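Local coordinates for mRNA export factor GLE1 (Saccharomyces cerevisiae, PDB 6B4E), which works as a component of the nuclear pore complex in mRNA export and binds inositol hexakisphosphate, at residues V240-L243 with Q249-K252. Numbering follows the deposited sequence.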
ATOM      1  N   VAL A 240       5.051 -14.837   0.336  1.00 17.78           N
ATOM      2  CA  VAL A 240       5.119 -15.980   1.250  1.00 15.47           C
ATOM      3  C   VAL A 240       3.879 -16.035   2.138  1.00 19.17           C
ATOM      4  O   VAL A 240       3.265 -17.093   2.331  1.00 21.13           O
ATOM      5  CB  VAL A 240       6.406 -15.897   2.092  1.00 18.01           C
ATOM      6  CG1 VAL A 240       6.314 -16.804   3.320  1.00 20.24           C
ATOM      7  CG2 VAL A 240       7.595 -16.245   1.209  1.00 21.81           C
ATOM      8  N   GLN A 241       3.510 -14.893   2.709  1.00 20.06           N
ATOM      9  CA  GLN A 241       2.400 -14.852   3.644  1.00 16.76           C
ATOM     10  C   GLN A 241       1.053 -14.929   2.938  1.00 20.96           C
ATOM     11  O   GLN A 241       0.075 -15.411   3.521  1.00 22.83           O
ATOM     12  CB  GLN A 241       2.484 -13.583   4.487  1.00 21.61           C
ATOM     13  CG  GLN A 241       3.670 -13.540   5.413  1.00 20.21           C
ATOM     14  CD  GLN A 241       4.968 -13.183   4.707  1.00 20.52           C
ATOM     15  OE1 GLN A 241       4.979 -12.535   3.651  1.00 22.84           O
ATOM     16  NE2 GLN A 241       6.083 -13.585   5.308  1.00 25.92           N
ATOM     17  N   PHE A 242       0.980 -14.440   1.700  1.00 19.00           N
ATOM     18  CA  PHE A 242      -0.240 -14.559   0.902  1.00 21.07           C
ATOM     19  C   PHE A 242      -0.564 -16.022   0.640  1.00 16.68           C
ATOM     20  O   PHE A 242      -1.714 -16.448   0.766  1.00 19.45           O
ATOM     21  CB  PHE A 242      -0.038 -13.800  -0.410  1.00 19.75           C
ATOM     22  CG  PHE A 242      -1.290 -13.604  -1.242  1.00 18.94           C
ATOM     23  CD1 PHE A 242      -2.315 -12.777  -0.807  1.00 23.06           C
ATOM     24  CD2 PHE A 242      -1.392 -14.186  -2.494  1.00 18.28           C
ATOM     25  CE1 PHE A 242      -3.433 -12.577  -1.586  1.00 23.92           C
ATOM     26  CE2 PHE A 242      -2.518 -13.993  -3.274  1.00 19.84           C
ATOM     27  CZ  PHE A 242      -3.533 -13.178  -2.820  1.00 23.50           C
ATOM     28  N   LEU A 243       0.456 -16.809   0.304  1.00 19.56           N
ATOM     29  CA  LEU A 243       0.276 -18.249   0.150  1.00 20.93           C
ATOM     30  C   LEU A 243      -0.150 -18.915   1.453  1.00 22.55           C
ATOM     31  O   LEU A 243      -0.956 -19.858   1.438  1.00 19.45           O
ATOM     32  CB  LEU A 243       1.574 -18.883  -0.368  1.00 18.30           C
ATOM     33  CG  LEU A 243       1.882 -18.574  -1.823  1.00 19.47           C
ATOM     34  CD1 LEU A 243       3.329 -18.907  -2.123  1.00 21.04           C
ATOM     35  CD2 LEU A 243       0.987 -19.371  -2.722  1.00 21.29           C
ATOM     36  N   GLN A 249      -5.702 -21.066  -3.615  1.00 18.80           N
ATOM     37  CA  GLN A 249      -6.340 -19.934  -4.279  1.00 19.27           C
ATOM     38  C   GLN A 249      -5.353 -18.795  -4.470  1.00 23.32           C
ATOM     39  O   GLN A 249      -5.301 -18.174  -5.540  1.00 19.69           O
ATOM     40  CB  GLN A 249      -7.567 -19.484  -3.484  1.00 19.13           C
ATOM     41  CG  GLN A 249      -8.553 -20.615  -3.192  1.00 21.71           C
ATOM     42  CD  GLN A 249      -9.289 -21.122  -4.437  1.00 25.70           C
ATOM     43  OE1 GLN A 249      -9.099 -20.611  -5.540  1.00 20.95           O
ATOM     44  NE2 GLN A 249     -10.139 -22.131  -4.253  1.00 26.36           N
ATOM     45  N   ALA A 250      -4.531 -18.530  -3.459  1.00 20.37           N
ATOM     46  CA  ALA A 250      -3.396 -17.637  -3.663  1.00 21.68           C
ATOM     47  C   ALA A 250      -2.537 -18.113  -4.817  1.00 18.22           C
ATOM     48  O   ALA A 250      -2.114 -17.309  -5.654  1.00 19.84           O
ATOM     49  CB  ALA A 250      -2.546 -17.556  -2.402  1.00 26.17           C
ATOM     50  N   SER A 251      -2.278 -19.417  -4.891  1.00 17.35           N
ATOM     51  CA  SER A 251      -1.405 -19.936  -5.945  1.00 16.62           C
ATOM     52  C   SER A 251      -1.986 -19.676  -7.323  1.00 21.08           C
ATOM     53  O   SER A 251      -1.259 -19.309  -8.247  1.00 19.06           O
ATOM     54  CB  SER A 251      -1.168 -21.434  -5.762  1.00 19.98           C
ATOM     55  OG  SER A 251      -0.478 -21.713  -4.552  1.00 22.46           O
ATOM     56  N   LYS A 252      -3.290 -19.892  -7.495  1.00 18.31           N
ATOM     57  CA  LYS A 252      -3.915 -19.584  -8.778  1.00 20.41           C
ATOM     58  C   LYS A 252      -3.730 -18.114  -9.136  1.00 18.21           C
ATOM     59  O   LYS A 252      -3.527 -17.771 -10.306  1.00 20.12           O
ATOM     60  CB  LYS A 252      -5.402 -19.925  -8.741  1.00 19.06           C
ATOM     61  CG  LYS A 252      -5.666 -21.424  -8.647  1.00 21.67           C
ATOM     62  CD  LYS A 252      -7.030 -21.742  -8.052  1.00 26.27           C
ATOM     63  CE  LYS A 252      -8.160 -21.141  -8.847  1.00 22.51           C
ATOM     64  NZ  LYS A 252      -9.497 -21.518  -8.266  1.00 22.98           N
TER
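Phe242 and Leu243 close on Ala250 and Ser251 across a sharp bend within helix 225-264: the CA atoms of Leu243 and Ala250 lie only 5.3 Å apart, about half the spacing of two residues seven apart on a straight helix. Phe242 CG is anti to the backbone N (chi1 -169°), which swings one flank of the ring toward the methyl of Ala250. From Phe242 CB, 4.9 Å from Ala250 CB, the gap narrows to 3.6 Å at CD2; next along the ring, CE2 stays on the methyl, 3.7 Å from Ala250 CB, and CZ then turns away from it. The approach is oblique to the ring. Phe242 O lies 3.5 Å from the same methyl, so the backbone and ring of Phe242 both bear on Ala250 CB. Trp234 meets the ring edge-to-face, and Leu212 of helix 206-216 packs on it. Replacing Phe242 by alanine would probably open a gap beside the Ala250 methyl and cost Trp234 this edge-to-face partner. On Leu243, CD2 reaches past Ala250 CB at 4.0 Å to touch Ser251 OG at 3.3 Å, a van der Waals contact; that hydroxyl is hydrogen-bonded to Gly247 O in the bend. Trp283 of helix 271-284 touches both Leu243 and Ser251. One turn apart, Lys252 NZ donates to Gln249 OE1; Gln249 NE2 and Lys252 NZ also donate hydrogen bonds to the backbone of another protein's chain. The arrangement is that of a sharply bent helix with apolar contacts on its inner side, in the helical C-terminal part of GLE1, the region that interacts with Nup42, Dbp5 and Gfd1.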